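Local coordinates for cellulase (Uncultured bacterium, PDB 6XSO), which hydrolyses internal beta-1,4 linkages of cellulose as a family GH5_4 endoglucanase of broad specificity, probably also acting on related polysaccharides such as xylan, at residues Gln267-Pro272 with Ile306-Thr311; Arg287-Gly292 with Asp333-Gln338. All blocks are in the same frame, centred on the assembly; numbering follows the deposited sequence. Where two conformers were deposited one is given.

Contact 1 of 2, residues Gln267-Pro272 with Ile306-Thr311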
loop_
_atom_site.group_PDB
_atom_site.type_symbol
_atom_site.label_atom_id
_atom_site.label_comp_id
_atom_site.label_asym_id
_atom_site.label_seq_id
_atom_site.Cartn_x
_atom_site.Cartn_y
_atom_site.Cartn_z
ATOM N N GLN A 267 1.115 -7.484 2.145
ATOM C CA GLN A 267 1.863 -6.236 2.122
ATOM C C GLN A 267 2.271 -5.780 3.516
ATOM O O GLN A 267 1.492 -5.849 4.474
ATOM C CB GLN A 267 1.058 -5.114 1.415
ATOM C CG GLN A 267 1.653 -3.710 1.613
ATOM C CD GLN A 267 0.956 -2.590 0.854
ATOM O OE1 GLN A 267 1.254 -1.421 1.075
ATOM N NE2 GLN A 267 0.058 -2.940 -0.054
ATOM N N VAL A 268 3.514 -5.297 3.590
ATOM C CA VAL A 268 4.078 -4.629 4.744
ATOM C C VAL A 268 4.729 -3.335 4.262
ATOM O O VAL A 268 4.927 -3.124 3.063
ATOM C CB VAL A 268 5.126 -5.499 5.445
ATOM C CG1 VAL A 268 4.530 -6.856 5.828
ATOM C CG2 VAL A 268 6.364 -5.694 4.554
ATOM N N HIS A 269 5.048 -2.465 5.223
ATOM C CA HIS A 269 5.805 -1.241 4.961
ATOM C C HIS A 269 7.124 -1.316 5.714
ATOM O O HIS A 269 7.264 -2.070 6.680
ATOM C CB HIS A 269 5.008 -0.016 5.405
ATOM C CG HIS A 269 3.711 0.136 4.672
ATOM N ND1 HIS A 269 2.697 0.966 5.101
ATOM C CD2 HIS A 269 3.263 -0.454 3.542
ATOM C CE1 HIS A 269 1.680 0.885 4.259
ATOM N NE2 HIS A 269 1.987 0.008 3.321
ATOM N N ALA A 270 8.123 -0.562 5.240
ATOM C CA ALA A 270 9.434 -0.598 5.887
ATOM C C ALA A 270 10.120 0.753 5.775
ATOM O O ALA A 270 10.378 1.237 4.664
ATOM C CB ALA A 270 10.324 -1.659 5.238
ATOM N N TYR A 271 10.482 1.317 6.929
ATOM C CA TYR A 271 11.245 2.561 6.997
ATOM C C TYR A 271 12.428 2.343 7.931
ATOM O O TYR A 271 12.453 2.845 9.060
ATOM C CB TYR A 271 10.354 3.698 7.477
ATOM C CG TYR A 271 9.257 4.076 6.502
ATOM C CD1 TYR A 271 9.437 5.100 5.599
ATOM C CD2 TYR A 271 8.021 3.443 6.520
ATOM C CE1 TYR A 271 8.422 5.481 4.731
ATOM C CE2 TYR A 271 7.010 3.808 5.661
ATOM C CZ TYR A 271 7.201 4.837 4.776
ATOM O OH TYR A 271 6.203 5.256 3.926
ATOM N N PRO A 272 13.423 1.584 7.486
ATOM C CA PRO A 272 14.526 1.218 8.382
ATOM C C PRO A 272 15.346 2.425 8.805
ATOM O O PRO A 272 15.498 3.395 8.063
ATOM C CB PRO A 272 15.384 0.277 7.527
ATOM C CG PRO A 272 14.519 -0.158 6.406
ATOM C CD PRO A 272 13.504 0.925 6.177
ATOM N N ILE A 306 6.378 -4.785 -0.454
ATOM C CA ILE A 306 6.762 -3.727 0.491
ATOM C C ILE A 306 6.182 -2.452 -0.122
ATOM O O ILE A 306 6.766 -1.813 -1.015
ATOM C CB ILE A 306 8.272 -3.688 0.729
ATOM C CG1 ILE A 306 8.739 -5.021 1.325
ATOM C CG2 ILE A 306 8.634 -2.513 1.627
ATOM C CD1 ILE A 306 10.273 -5.111 1.441
ATOM N N GLY A 307 4.954 -2.124 0.298
ATOM C CA GLY A 307 4.167 -1.126 -0.402
ATOM C C GLY A 307 4.506 0.296 -0.066
ATOM O O GLY A 307 3.991 1.205 -0.722
ATOM N N GLU A 308 5.313 0.506 0.970
ATOM C CA GLU A 308 5.924 1.795 1.230
ATOM C C GLU A 308 7.298 1.532 1.803
ATOM O O GLU A 308 7.451 0.670 2.671
ATOM C CB GLU A 308 5.187 2.621 2.296
ATOM C CG GLU A 308 3.741 2.937 1.975
ATOM C CD GLU A 308 3.044 3.727 3.057
ATOM O OE1 GLU A 308 3.728 4.260 3.972
ATOM O OE2 GLU A 308 1.798 3.852 2.959
ATOM N N TRP A 309 8.296 2.275 1.318
ATOM C CA TRP A 309 9.588 2.293 1.986
ATOM C C TRP A 309 10.299 3.612 1.738
ATOM O O TRP A 309 9.993 4.354 0.799
ATOM C CB TRP A 309 10.490 1.138 1.548
ATOM C CG TRP A 309 10.968 1.247 0.099
ATOM C CD1 TRP A 309 10.203 1.082 -1.025
ATOM C CD2 TRP A 309 12.298 1.530 -0.362
ATOM N NE1 TRP A 309 10.974 1.250 -2.157
ATOM C CE2 TRP A 309 12.257 1.521 -1.776
ATOM C CE3 TRP A 309 13.510 1.795 0.278
ATOM C CZ2 TRP A 309 13.381 1.752 -2.554
ATOM C CZ3 TRP A 309 14.638 2.013 -0.504
ATOM C CH2 TRP A 309 14.558 1.992 -1.901
ATOM N N SER A 310 11.255 3.878 2.629
ATOM C CA SER A 310 12.236 4.959 2.596
ATOM C C SER A 310 13.088 4.667 3.833
ATOM O O SER A 310 13.171 3.510 4.267
ATOM C CB SER A 310 11.607 6.337 2.582
ATOM O OG SER A 310 12.645 7.312 2.462
ATOM N N THR A 311 13.718 5.674 4.426
ATOM C CA THR A 311 14.415 5.479 5.689
ATOM C C THR A 311 13.593 6.091 6.811
ATOM O O THR A 311 12.594 6.776 6.583
ATOM C CB THR A 311 15.805 6.113 5.688
ATOM O OG1 THR A 311 15.656 7.536 5.608
ATOM C CG2 THR A 311 16.623 5.592 4.535
#

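Contact 2 of 2, residues Arg287-Gly292 with Asp333-Gln338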
loop_
_atom_site.group_PDB
_atom_site.type_symbol
_atom_site.label_atom_id
_atom_site.label_comp_id
_atom_site.label_asym_id
_atom_site.label_seq_id
_atom_site.Cartn_x
_atom_site.Cartn_y
_atom_site.Cartn_z
ATOM N N ARG A 287 18.685 -7.805 5.484
ATOM C CA ARG A 287 18.616 -9.259 5.360
ATOM C C ARG A 287 17.671 -9.845 6.406
ATOM O O ARG A 287 16.898 -10.763 6.111
ATOM C CB ARG A 287 20.015 -9.872 5.497
ATOM C CG ARG A 287 20.089 -11.319 5.015
ATOM C CD ARG A 287 21.546 -11.816 4.881
ATOM N NE ARG A 287 22.493 -10.722 4.649
ATOM C CZ ARG A 287 22.688 -10.112 3.479
ATOM N NH1 ARG A 287 22.011 -10.478 2.396
ATOM N NH2 ARG A 287 23.562 -9.119 3.398
ATOM N N ASP A 288 17.694 -9.306 7.626
ATOM C CA ASP A 288 16.801 -9.803 8.672
ATOM C C ASP A 288 15.349 -9.507 8.328
ATOM O O ASP A 288 14.480 -10.372 8.495
ATOM C CB ASP A 288 17.177 -9.158 10.007
ATOM C CG ASP A 288 16.161 -9.451 11.106
ATOM O OD1 ASP A 288 16.119 -10.612 11.556
ATOM O OD2 ASP A 288 15.413 -8.529 11.516
ATOM N N LEU A 289 15.072 -8.292 7.851
ATOM C CA LEU A 289 13.730 -7.943 7.398
ATOM C C LEU A 289 13.254 -8.913 6.326
ATOM O O LEU A 289 12.154 -9.476 6.416
ATOM C CB LEU A 289 13.727 -6.508 6.860
ATOM C CG LEU A 289 12.563 -6.080 5.959
ATOM C CD1 LEU A 289 11.281 -6.005 6.762
ATOM C CD2 LEU A 289 12.802 -4.738 5.296
ATOM N N MET A 290 14.073 -9.126 5.300
ATOM C CA MET A 290 13.653 -9.991 4.210
ATOM C C MET A 290 13.491 -11.429 4.684
ATOM O O MET A 290 12.588 -12.134 4.213
ATOM C CB MET A 290 14.663 -9.915 3.063
ATOM C CG MET A 290 14.843 -8.527 2.464
ATOM S SD MET A 290 13.345 -7.887 1.705
ATOM C CE MET A 290 13.804 -6.174 1.392
ATOM N N ASN A 291 14.343 -11.875 5.620
ATOM C CA ASN A 291 14.255 -13.246 6.119
ATOM C C ASN A 291 12.894 -13.517 6.757
ATOM O O ASN A 291 12.307 -14.586 6.552
ATOM C CB ASN A 291 15.385 -13.538 7.120
ATOM C CG ASN A 291 16.741 -13.830 6.451
ATOM O OD1 ASN A 291 16.830 -14.137 5.256
ATOM N ND2 ASN A 291 17.807 -13.741 7.246
ATOM N N GLY A 292 12.372 -12.561 7.532
ATOM C CA GLY A 292 11.071 -12.759 8.155
ATOM C C GLY A 292 9.955 -12.847 7.138
ATOM O O GLY A 292 9.055 -13.685 7.256
ATOM N N ASP A 333 20.436 0.709 -2.951
ATOM C CA ASP A 333 20.964 -0.322 -3.834
ATOM C C ASP A 333 20.705 -1.708 -3.256
ATOM O O ASP A 333 20.254 -2.621 -3.955
ATOM C CB ASP A 333 22.481 -0.155 -3.983
ATOM C CG ASP A 333 22.888 1.031 -4.834
ATOM O OD1 ASP A 333 22.037 1.682 -5.451
ATOM O OD2 ASP A 333 24.110 1.315 -4.882
ATOM N N ASP A 334 21.038 -1.886 -1.975
ATOM C CA ASP A 334 20.962 -3.209 -1.357
ATOM C C ASP A 334 19.520 -3.615 -1.058
ATOM O O ASP A 334 19.168 -4.797 -1.181
ATOM C CB ASP A 334 21.817 -3.229 -0.091
ATOM C CG ASP A 334 21.715 -4.549 0.655
ATOM O OD1 ASP A 334 22.362 -5.528 0.200
ATOM O OD2 ASP A 334 20.991 -4.576 1.682
ATOM N N PHE A 335 18.687 -2.665 -0.623
ATOM C CA PHE A 335 17.290 -2.960 -0.295
ATOM C C PHE A 335 16.549 -3.450 -1.528
ATOM O O PHE A 335 15.887 -4.496 -1.499
ATOM C CB PHE A 335 16.646 -1.686 0.257
ATOM C CG PHE A 335 15.273 -1.884 0.845
ATOM C CD1 PHE A 335 15.128 -2.233 2.168
ATOM C CD2 PHE A 335 14.138 -1.678 0.079
ATOM C CE1 PHE A 335 13.865 -2.392 2.712
ATOM C CE2 PHE A 335 12.873 -1.826 0.631
ATOM C CZ PHE A 335 12.743 -2.205 1.931
ATOM N N VAL A 336 16.697 -2.729 -2.643
ATOM C CA VAL A 336 16.043 -3.136 -3.882
ATOM C C VAL A 336 16.567 -4.486 -4.337
ATOM O O VAL A 336 15.794 -5.346 -4.767
ATOM C CB VAL A 336 16.213 -2.046 -4.957
ATOM C CG1 VAL A 336 15.767 -2.548 -6.329
ATOM C CG2 VAL A 336 15.387 -0.813 -4.552
ATOM N N ALA A 337 17.887 -4.692 -4.253
ATOM C CA ALA A 337 18.485 -5.945 -4.698
ATOM C C ALA A 337 18.023 -7.118 -3.842
ATOM O O ALA A 337 17.699 -8.192 -4.371
ATOM C CB ALA A 337 20.008 -5.855 -4.656
ATOM N N GLN A 338 18.031 -6.953 -2.517
ATOM C CA GLN A 338 17.624 -8.074 -1.670
ATOM C C GLN A 338 16.156 -8.415 -1.904
ATOM O O GLN A 338 15.781 -9.594 -1.951
ATOM C CB GLN A 338 17.910 -7.786 -0.190
ATOM C CG GLN A 338 19.384 -7.734 0.191
ATOM C CD GLN A 338 19.596 -8.014 1.671
ATOM O OE1 GLN A 338 19.071 -8.985 2.214
ATOM N NE2 GLN A 338 20.360 -7.154 2.331
HETATM O O HOH W 1 23.521 -7.752 1.131
#

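Contact 1 of 2, residues Gln267-Pro272 with Ile306-Thr311
With chi1 near -60° at both H269 (-61°) and E308, each CG lies anti to its own carbonyl carbon, and the two side chains leave the same face of the sheet. CG of E308 sits 3.6 Å from the centroid of the H269 ring, almost on its normal, a CH-pi contact; the carboxylate beyond it is stacked on the imidazole, the planes 16° apart. The OH of Y271 donates to E308 OE1 at 2.7 Å, meeting it on the anti side and somewhat out of the carboxylate plane, while OE2 forms a salt bridge with R80. Q267 OE1 lies in the ring plane and accepts from H269 NE2 at 2.8 Å; a second bond, between ND1 and E175, helps fix the ring's rotation. Parallel pairing carries the backbones, G307 N donating to V268 O and A270 N to E308 O, both at 2.9 Å. On the other face, V268 CG2 and A270 CB rest against the side chain of I306. H269 and Y271 flank E308, near the end of strand 304-309, probably the nucleophile, with E175 probably the acid/base: family 5 (beta/alpha)8 barrels carry two catalytic glutamates at the C-terminal ends of their fourth and seventh strands.

Contact 2 of 2, residues Arg287-Gly292 with Asp333-Gln338
M290 CE lies over one face of the F335 ring, offset toward the rim and 4.1 Å from the centroid, a CH-pi contact; L289 CD2 reaches CE1 of the same ring at 3.6 Å. The bend at chi2 (-63°) swings the thioether of M290 across to that ring, and its CG also meets Q338 CB. Next to this apolar patch, the guanidinium of R287 lies nearly parallel to the Q338 amide, the planes 8° apart, with Q338 NE2 over its face. One shell out, D334 orients the amide: Q338 NE2 donates to OD2 at 2.7 Å on its syn side, and also to the backbone O of R283. A water then joins the helices, accepting from R287 NH2 at 2.6 Å and donating to D334 OD1. A leucine in place of Q338 would probably leave D334 and the R283 carbonyl without this donor and the face of the R287 guanidinium without the amide lying over it. With axes 10.6 Å apart and 20° from parallel, the helices thus combine apolar contact on the side facing the barrel with a hydrated edge where the opposite charges of R287 and D334, 5.0 Å apart at NH2 and OD1, probably attract through the water.

How the contacts relate
From the N terminus the chain runs along strand 264-270, through helix 279-298, into strand 304-309 and on to helix 325-341. Contact 1 closes the beta-alpha-beta crossover, bringing 306-311 beside 267-272 after 33 intervening residues; contact 2 spans 40 residues and brings two successive barrel helices together. Their segments alternate, so the two closures cross. The outward-facing side chains of I306 and W309 meet the inner side of the helix pair: I306 CD1 lies 3.7 Å from M290 CE, and the W309 ring stacks on F335, W309 CE3 and F335 CD2 3.5 Å apart. Strands 264-270 and 304-309 are thereby joined to helices 279-298 and 325-341 outside them, the contact centres about 11 Å apart.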